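Local atomic coordinates of glutamate receptor 1 (Adineta vaga, PDB entry 4IO6), a protein that probably works as a glutamate-gated ion channel, of which this piece is the two-lobed ligand-binding domain, here holding a methionine. Residues T38-D43 / K239-T244; Q59-N64 / G77-A82; S103-R108 / F178-T183. One frame throughout, in Å; residues are numbered along the deposited sequence. Where two conformers were deposited one is given.

Contact 1 of 3, residues T38-D43 / K239-T244; sequences TGYVLD and KKWFQT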
# COMPACT_ATOMS: atom_id res chain seq x y z
N THR A 38 -20.13 14.75 4.88
CA THR A 38 -20.25 13.88 3.72
C THR A 38 -18.84 13.59 3.21
O THR A 38 -17.87 14.20 3.67
CB THR A 38 -21.03 14.56 2.59
OG1 THR A 38 -20.34 15.76 2.21
CG2 THR A 38 -22.47 14.92 3.03
N GLY A 39 -18.73 12.67 2.26
CA GLY A 39 -17.45 12.39 1.62
C GLY A 39 -17.07 10.93 1.59
O GLY A 39 -17.81 10.06 2.08
N TYR A 40 -15.95 10.65 0.94
CA TYR A 40 -15.38 9.29 0.85
C TYR A 40 -15.35 8.60 2.22
O TYR A 40 -15.74 7.42 2.33
CB TYR A 40 -13.95 9.41 0.30
CG TYR A 40 -13.14 8.14 0.25
CD1 TYR A 40 -12.54 7.62 1.40
CD2 TYR A 40 -12.91 7.48 -0.95
CE1 TYR A 40 -11.78 6.47 1.34
CE2 TYR A 40 -12.16 6.32 -1.00
CZ TYR A 40 -11.60 5.83 0.15
OH TYR A 40 -10.83 4.68 0.12
N VAL A 41 -14.94 9.31 3.26
CA VAL A 41 -14.79 8.70 4.59
C VAL A 41 -16.15 8.30 5.16
O VAL A 41 -16.30 7.23 5.76
CB VAL A 41 -14.06 9.66 5.56
CG1 VAL A 41 -14.15 9.22 7.00
CG2 VAL A 41 -12.61 9.82 5.12
N LEU A 42 -17.13 9.16 4.96
CA LEU A 42 -18.46 8.90 5.53
C LEU A 42 -19.07 7.71 4.79
O LEU A 42 -19.74 6.85 5.41
CB LEU A 42 -19.29 10.17 5.43
CG LEU A 42 -19.01 11.24 6.52
CD1 LEU A 42 -19.34 10.74 7.94
CD2 LEU A 42 -17.63 11.79 6.46
N ASP A 43 -18.83 7.63 3.47
CA ASP A 43 -19.35 6.50 2.70
C ASP A 43 -18.64 5.21 3.12
O ASP A 43 -19.28 4.16 3.22
CB ASP A 43 -19.16 6.72 1.19
CG ASP A 43 -20.13 7.73 0.58
OD1 ASP A 43 -21.02 8.27 1.29
OD2 ASP A 43 -20.04 7.95 -0.66
N LYS A 239 -13.53 6.68 -7.29
CA LYS A 239 -14.08 7.26 -8.51
C LYS A 239 -15.18 8.27 -8.18
O LYS A 239 -15.21 9.39 -8.74
CB LYS A 239 -14.60 6.15 -9.43
CG LYS A 239 -15.28 6.66 -10.69
CD LYS A 239 -15.73 5.51 -11.61
CE LYS A 239 -16.40 6.04 -12.86
NZ LYS A 239 -16.69 4.97 -13.86
N LYS A 240 -16.05 7.90 -7.25
CA LYS A 240 -17.19 8.73 -6.90
C LYS A 240 -16.76 10.12 -6.42
O LYS A 240 -17.36 11.13 -6.82
CB LYS A 240 -18.06 8.03 -5.84
CG LYS A 240 -19.17 8.91 -5.30
CD LYS A 240 -20.08 8.20 -4.31
CE LYS A 240 -21.07 9.18 -3.68
NZ LYS A 240 -21.93 8.53 -2.67
N TRP A 241 -15.74 10.15 -5.57
CA TRP A 241 -15.38 11.39 -4.88
C TRP A 241 -14.26 12.15 -5.55
O TRP A 241 -14.20 13.37 -5.40
CB TRP A 241 -15.04 11.10 -3.41
CG TRP A 241 -16.29 10.71 -2.65
CD1 TRP A 241 -16.71 9.44 -2.30
CD2 TRP A 241 -17.33 11.60 -2.23
NE1 TRP A 241 -17.93 9.52 -1.65
CE2 TRP A 241 -18.33 10.82 -1.60
CE3 TRP A 241 -17.50 12.98 -2.31
CZ2 TRP A 241 -19.48 11.40 -1.05
CZ3 TRP A 241 -18.65 13.55 -1.77
CH2 TRP A 241 -19.63 12.74 -1.15
N PHE A 242 -13.40 11.46 -6.31
CA PHE A 242 -12.21 12.10 -6.86
C PHE A 242 -12.19 12.36 -8.39
O PHE A 242 -11.35 13.11 -8.86
CB PHE A 242 -10.94 11.36 -6.42
CG PHE A 242 -10.68 11.44 -4.92
CD1 PHE A 242 -11.34 10.57 -4.03
CD2 PHE A 242 -9.81 12.39 -4.40
CE1 PHE A 242 -11.12 10.63 -2.69
CE2 PHE A 242 -9.59 12.46 -3.03
CZ PHE A 242 -10.25 11.60 -2.18
N GLN A 243 -13.09 11.75 -9.15
CA GLN A 243 -13.02 11.89 -10.62
C GLN A 243 -13.30 13.31 -11.16
O GLN A 243 -12.96 13.62 -12.29
CB GLN A 243 -13.97 10.91 -11.28
CG GLN A 243 -15.39 11.43 -11.42
CD GLN A 243 -16.38 10.32 -11.70
OE1 GLN A 243 -17.19 9.95 -10.84
NE2 GLN A 243 -16.33 9.78 -12.91
N THR A 244 -13.89 14.18 -10.35
CA THR A 244 -14.41 15.45 -10.85
C THR A 244 -13.31 16.42 -11.28
O THR A 244 -12.23 16.44 -10.67
CB THR A 244 -15.26 16.15 -9.76
OG1 THR A 244 -16.22 15.23 -9.22
CG2 THR A 244 -16.00 17.37 -10.35
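K240 meets D43 across the start of helix 40-52: its chain runs out extended, and NZ lies 2.8 Å from D43 OD2, a salt bridge on the syn side of the carboxylate. W241 follows: at its ring edge NE1 donates to the same D43 OD2 at 2.8 Å; OD2 lies in the indole plane, NE1 coming from above the carboxylate plane and the lysine NZ from its other face. One carboxylate oxygen thus takes two donors, and the acid suits a place between a cation and an N-H. Over one indole face lies the backbone of G39 and Y40; G39 CA stands 3.5 Å from the centroid of the six-membered ring in a CH-pi contact. Glycine fits this N-cap position because its backbone angles would jam a side chain against the preceding carbonyl. Replacing W241 by an alanine would probably open a gap over G39 and leave D43 with the lysine alone of these two donors. F242 then turns its ring edge to Y40, F242 CE1 4.0 Å from Y40 CD2. Both rings meet F20 edge-to-face, and W241 touches I22 of strand 22-26, so helix 233-242 packs its C-terminal part against the beginning of helix 40-52 beside that strand.

Contact 2 of 3, residues Q59-N64 / G77-A82; sequences QLAPPN and GDYDIA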
# COMPACT_ATOMS: atom_id res chain seq x y z
N GLN A 59 -17.22 11.44 15.11
CA GLN A 59 -16.79 12.64 15.81
C GLN A 59 -15.76 13.43 15.00
O GLN A 59 -14.66 12.97 14.75
CB GLN A 59 -16.21 12.27 17.18
CG GLN A 59 -17.24 11.76 18.18
CD GLN A 59 -16.66 11.50 19.55
OE1 GLN A 59 -15.69 12.14 19.97
NE2 GLN A 59 -17.24 10.54 20.27
N LEU A 60 -16.14 14.63 14.60
CA LEU A 60 -15.22 15.52 13.87
C LEU A 60 -14.22 16.19 14.81
O LEU A 60 -14.61 16.81 15.82
CB LEU A 60 -16.05 16.58 13.15
CG LEU A 60 -15.29 17.65 12.36
CD1 LEU A 60 -14.61 17.05 11.17
CD2 LEU A 60 -16.24 18.76 11.93
N ALA A 61 -12.94 16.05 14.49
CA ALA A 61 -11.88 16.72 15.24
C ALA A 61 -12.06 18.24 15.18
O ALA A 61 -12.46 18.80 14.17
CB ALA A 61 -10.52 16.31 14.69
N PRO A 62 -11.76 18.93 16.29
CA PRO A 62 -11.90 20.39 16.33
C PRO A 62 -11.13 21.08 15.21
O PRO A 62 -10.19 20.50 14.66
CB PRO A 62 -11.31 20.77 17.68
CG PRO A 62 -11.30 19.55 18.48
CD PRO A 62 -11.23 18.38 17.55
N PRO A 63 -11.50 22.33 14.89
CA PRO A 63 -10.81 23.03 13.80
C PRO A 63 -9.31 23.14 14.06
O PRO A 63 -8.88 23.29 15.21
CB PRO A 63 -11.45 24.42 13.82
CG PRO A 63 -12.76 24.23 14.49
CD PRO A 63 -12.55 23.15 15.50
N ASN A 64 -8.53 23.07 12.99
CA ASN A 64 -7.08 23.24 13.09
C ASN A 64 -6.39 22.10 13.86
O ASN A 64 -5.21 22.19 14.16
CB ASN A 64 -6.73 24.61 13.72
CG ASN A 64 -7.32 25.78 12.94
OD1 ASN A 64 -7.33 25.79 11.70
ND2 ASN A 64 -7.82 26.77 13.65
N GLY A 77 -7.14 8.04 24.12
CA GLY A 77 -8.44 7.42 24.37
C GLY A 77 -9.66 8.24 23.97
O GLY A 77 -10.77 7.92 24.40
N ASP A 78 -9.47 9.30 23.18
CA ASP A 78 -10.57 10.19 22.80
C ASP A 78 -11.45 9.57 21.70
O ASP A 78 -12.59 9.99 21.52
CB ASP A 78 -10.06 11.52 22.24
CG ASP A 78 -9.34 12.36 23.26
OD1 ASP A 78 -9.11 11.92 24.40
OD2 ASP A 78 -8.99 13.50 22.89
N TYR A 79 -10.88 8.62 20.96
CA TYR A 79 -11.58 7.89 19.90
C TYR A 79 -11.22 6.42 20.00
O TYR A 79 -10.19 6.07 20.58
CB TYR A 79 -11.13 8.39 18.51
CG TYR A 79 -11.22 9.90 18.33
CD1 TYR A 79 -12.44 10.55 18.32
CD2 TYR A 79 -10.08 10.67 18.19
CE1 TYR A 79 -12.52 11.94 18.16
CE2 TYR A 79 -10.15 12.03 18.03
CZ TYR A 79 -11.36 12.67 18.02
OH TYR A 79 -11.42 14.04 17.87
N ASP A 80 -12.04 5.56 19.41
CA ASP A 80 -11.71 4.15 19.28
C ASP A 80 -10.91 3.86 18.00
O ASP A 80 -9.97 3.06 18.02
CB ASP A 80 -12.97 3.31 19.34
CG ASP A 80 -13.69 3.46 20.67
OD1 ASP A 80 -13.02 3.39 21.73
OD2 ASP A 80 -14.90 3.74 20.66
N ILE A 81 -11.31 4.48 16.90
CA ILE A 81 -10.56 4.44 15.64
C ILE A 81 -10.60 5.83 15.03
O ILE A 81 -11.40 6.69 15.43
CB ILE A 81 -11.06 3.39 14.61
CG1 ILE A 81 -12.48 3.69 14.14
CG2 ILE A 81 -10.97 1.97 15.17
CD1 ILE A 81 -12.96 2.77 13.03
N ALA A 82 -9.70 6.06 14.06
CA ALA A 82 -9.75 7.29 13.27
C ALA A 82 -9.57 6.96 11.80
O ALA A 82 -8.70 6.19 11.41
CB ALA A 82 -8.71 8.32 13.74
O HOH W 1 -13.61 15.25 18.33
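Q59 and Y79 meet where the phenol ring reaches across from the loop ahead of strand 81-82. The glutamine amide is turned 64° from the ring plane, and its OE1 comes within 3.7 Å of Y79 CE1, while Q59 CB lies 3.8 Å from Y79 CE1. The phenol oxygen reaches A61, with Y79 OH 3.8 Å from A61 CA and 4.0 Å from its CB; a small methyl suits a place beside the ring's end. One water joins the two sides: it donates to L60 O at 3.1 Å and is hydrogen-bonded to Y79 OH at 2.5 Å, lying in the ring plane. These segments belong to the parallel sheet of one lobe, in which strand 9-14 runs between strands 55-60 and 81-82, and helix 67-75 makes the crossover joining the outer two. Y79 reaches toward strand 55-60 with its CG anti to the carbonyl carbon (chi1 -52°), and its ring packs on L70 and A73 of that helix. G77, just past the helix, closes it in a Schellman motif, whose positive phi suits glycine. D57 accepts a hydrogen bond from Q59 NE2, which helps fix the amide beside the ring; D80 makes a salt bridge with R11 of the middle strand.

Contact 3 of 3, residues S103-R108 / F178-T183; sequences SDNSMR and FMDIGT. With MET (methionine), chain C.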
# COMPACT_ATOMS: atom_id res chain seq x y z
N SER A 103 -5.55 2.95 0.91
CA SER A 103 -5.14 3.65 -0.30
C SER A 103 -3.63 3.79 -0.31
O SER A 103 -3.03 3.94 0.77
CB SER A 103 -5.68 5.09 -0.30
OG SER A 103 -5.40 5.76 -1.52
N ASP A 104 -3.06 3.76 -1.51
CA ASP A 104 -1.69 4.19 -1.72
C ASP A 104 -1.67 5.72 -1.64
O ASP A 104 -2.71 6.37 -1.69
CB ASP A 104 -1.14 3.70 -3.06
CG ASP A 104 -1.98 4.16 -4.25
OD1 ASP A 104 -2.88 5.01 -4.09
OD2 ASP A 104 -1.73 3.66 -5.38
N ASN A 105 -0.49 6.30 -1.50
CA ASN A 105 -0.38 7.75 -1.40
C ASN A 105 1.02 8.14 -1.79
O ASN A 105 1.92 7.32 -1.83
CB ASN A 105 -0.64 8.21 0.04
CG ASN A 105 -0.66 9.71 0.18
OD1 ASN A 105 -1.32 10.40 -0.60
ND2 ASN A 105 0.13 10.23 1.12
N SER A 106 1.16 9.41 -2.14
CA SER A 106 2.46 10.07 -2.34
C SER A 106 2.16 11.56 -2.20
O SER A 106 0.99 11.96 -2.12
CB SER A 106 3.05 9.71 -3.71
OG SER A 106 2.16 10.04 -4.76
N MET A 107 3.20 12.40 -2.17
CA MET A 107 3.01 13.84 -2.08
C MET A 107 3.39 14.56 -3.36
O MET A 107 4.18 14.05 -4.17
CB MET A 107 3.82 14.40 -0.90
CG MET A 107 3.23 14.01 0.42
SD MET A 107 4.02 14.90 1.81
CE MET A 107 5.42 13.87 2.16
N ARG A 108 2.82 15.75 -3.54
CA ARG A 108 3.14 16.64 -4.65
C ARG A 108 3.48 18.03 -4.11
O ARG A 108 3.00 18.42 -3.04
CB ARG A 108 1.95 16.81 -5.61
CG ARG A 108 1.41 15.54 -6.29
CD ARG A 108 2.32 14.93 -7.32
NE ARG A 108 2.94 15.83 -8.31
CZ ARG A 108 2.42 16.22 -9.47
NH1 ARG A 108 1.19 15.86 -9.83
NH2 ARG A 108 3.13 17.02 -10.27
N PHE A 178 3.35 21.44 0.27
CA PHE A 178 3.21 20.02 -0.09
C PHE A 178 1.79 19.57 0.20
O PHE A 178 1.19 20.00 1.19
CB PHE A 178 4.12 19.13 0.77
CG PHE A 178 5.59 19.44 0.69
CD1 PHE A 178 6.17 20.00 -0.43
CD2 PHE A 178 6.42 19.10 1.77
CE1 PHE A 178 7.54 20.25 -0.47
CE2 PHE A 178 7.78 19.32 1.74
CZ PHE A 178 8.35 19.89 0.63
N MET A 179 1.28 18.69 -0.66
CA MET A 179 0.00 18.04 -0.44
C MET A 179 0.10 16.57 -0.81
O MET A 179 0.89 16.19 -1.66
CB MET A 179 -1.11 18.64 -1.31
CG MET A 179 -1.59 20.01 -0.85
SD MET A 179 -3.07 20.59 -1.73
CE MET A 179 -4.35 19.55 -1.02
N ASP A 180 -0.78 15.75 -0.22
CA ASP A 180 -1.01 14.38 -0.71
C ASP A 180 -1.61 14.44 -2.12
O ASP A 180 -2.36 15.36 -2.45
CB ASP A 180 -1.97 13.63 0.20
CG ASP A 180 -1.42 13.37 1.60
OD1 ASP A 180 -0.19 13.14 1.76
OD2 ASP A 180 -2.24 13.40 2.55
N ILE A 181 -1.30 13.45 -2.95
CA ILE A 181 -1.67 13.50 -4.36
C ILE A 181 -3.17 13.54 -4.61
O ILE A 181 -3.63 14.28 -5.47
CB ILE A 181 -0.98 12.33 -5.11
CG1 ILE A 181 -1.18 12.45 -6.61
CG2 ILE A 181 -1.39 10.97 -4.56
CD1 ILE A 181 -0.18 11.65 -7.41
N GLY A 182 -3.94 12.77 -3.85
CA GLY A 182 -5.37 12.67 -4.11
C GLY A 182 -6.05 14.00 -3.90
O GLY A 182 -6.78 14.49 -4.78
N THR A 183 -5.84 14.60 -2.75
CA THR A 183 -6.43 15.91 -2.46
C THR A 183 -5.77 17.02 -3.28
O THR A 183 -6.43 17.98 -3.66
CB THR A 183 -6.38 16.25 -0.97
OG1 THR A 183 -5.04 16.07 -0.48
CG2 THR A 183 -7.33 15.32 -0.19
N MET C . -1.71 12.57 5.11
CA MET C . -0.85 13.53 5.83
C MET C . -0.66 13.10 7.26
O MET C . -1.26 12.09 7.72
CB MET C . -1.39 14.97 5.79
CG MET C . -1.02 15.68 4.52
SD MET C . 0.81 15.99 4.55
CE MET C . 1.11 16.30 2.80
OXT MET C . 0.08 13.73 8.02
O HOH W 2 -3.65 10.61 -1.83
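The ligand-binding cleft is lined here by an antiparallel strand pair, 103-108 with 178-180, whose second strand runs straight into helix 181-190. R108 and M179 form the hydrogen-bonded pair: R108 N gives to M179 O at 2.7 Å, and M179 N gives to R108 O in return. One step on, M107 and D180 make the non-hydrogen-bonded pair, and I181 N reaches back to S106 O at 2.9 Å, carrying the ladder into the helix. D180 OD2 accepts from the amino nitrogen of the bound methionine at 2.7 Å, and D180 OD1 takes ND2 of N105 at 3.0 Å, with a bond angle of 162°. The amide stands nearly perpendicular to the carboxylate (84°), and its donor comes from above that plane. N105 turns its CG anti to the backbone N (chi1 -175°), which carries the amide over to D180; an amide suits this place because its OD1 can also take a water that G182 N donates to. M107 SD lies 3.4 Å from the ligand CE, sulfur beside the methyl end of the ligand's side chain. I181 packs on the aliphatic part of R108, I181 CG1 to R108 CG at 4.0 Å, on the side to which R108 and M179 point. Braced here by N105, an acid that takes the ligand's amino group is characteristic of ionotropic glutamate-receptor ligand-binding domains.

Overall arrangement
Contact 3 lines the ligand pocket, D180 bonding the bound methionine, whose other partners include D85, T87, R92 and A140. Contact 1 stands next to it: the centres are 15 Å apart and the two touch where F242 CD2 packs 3.7 Å from G182 O, and the F242 side chain is about 11 Å from the ligand. Contact 2 lies farther off, its centre 20 Å from that of contact 1 and 22 Å from that of contact 3, though its A61 side chain is about 12 Å from the methionine. Helix 40-52 of contact 1 leads directly into strand 55-60 of contact 2, while contact 1 spans the chain outside both of the others.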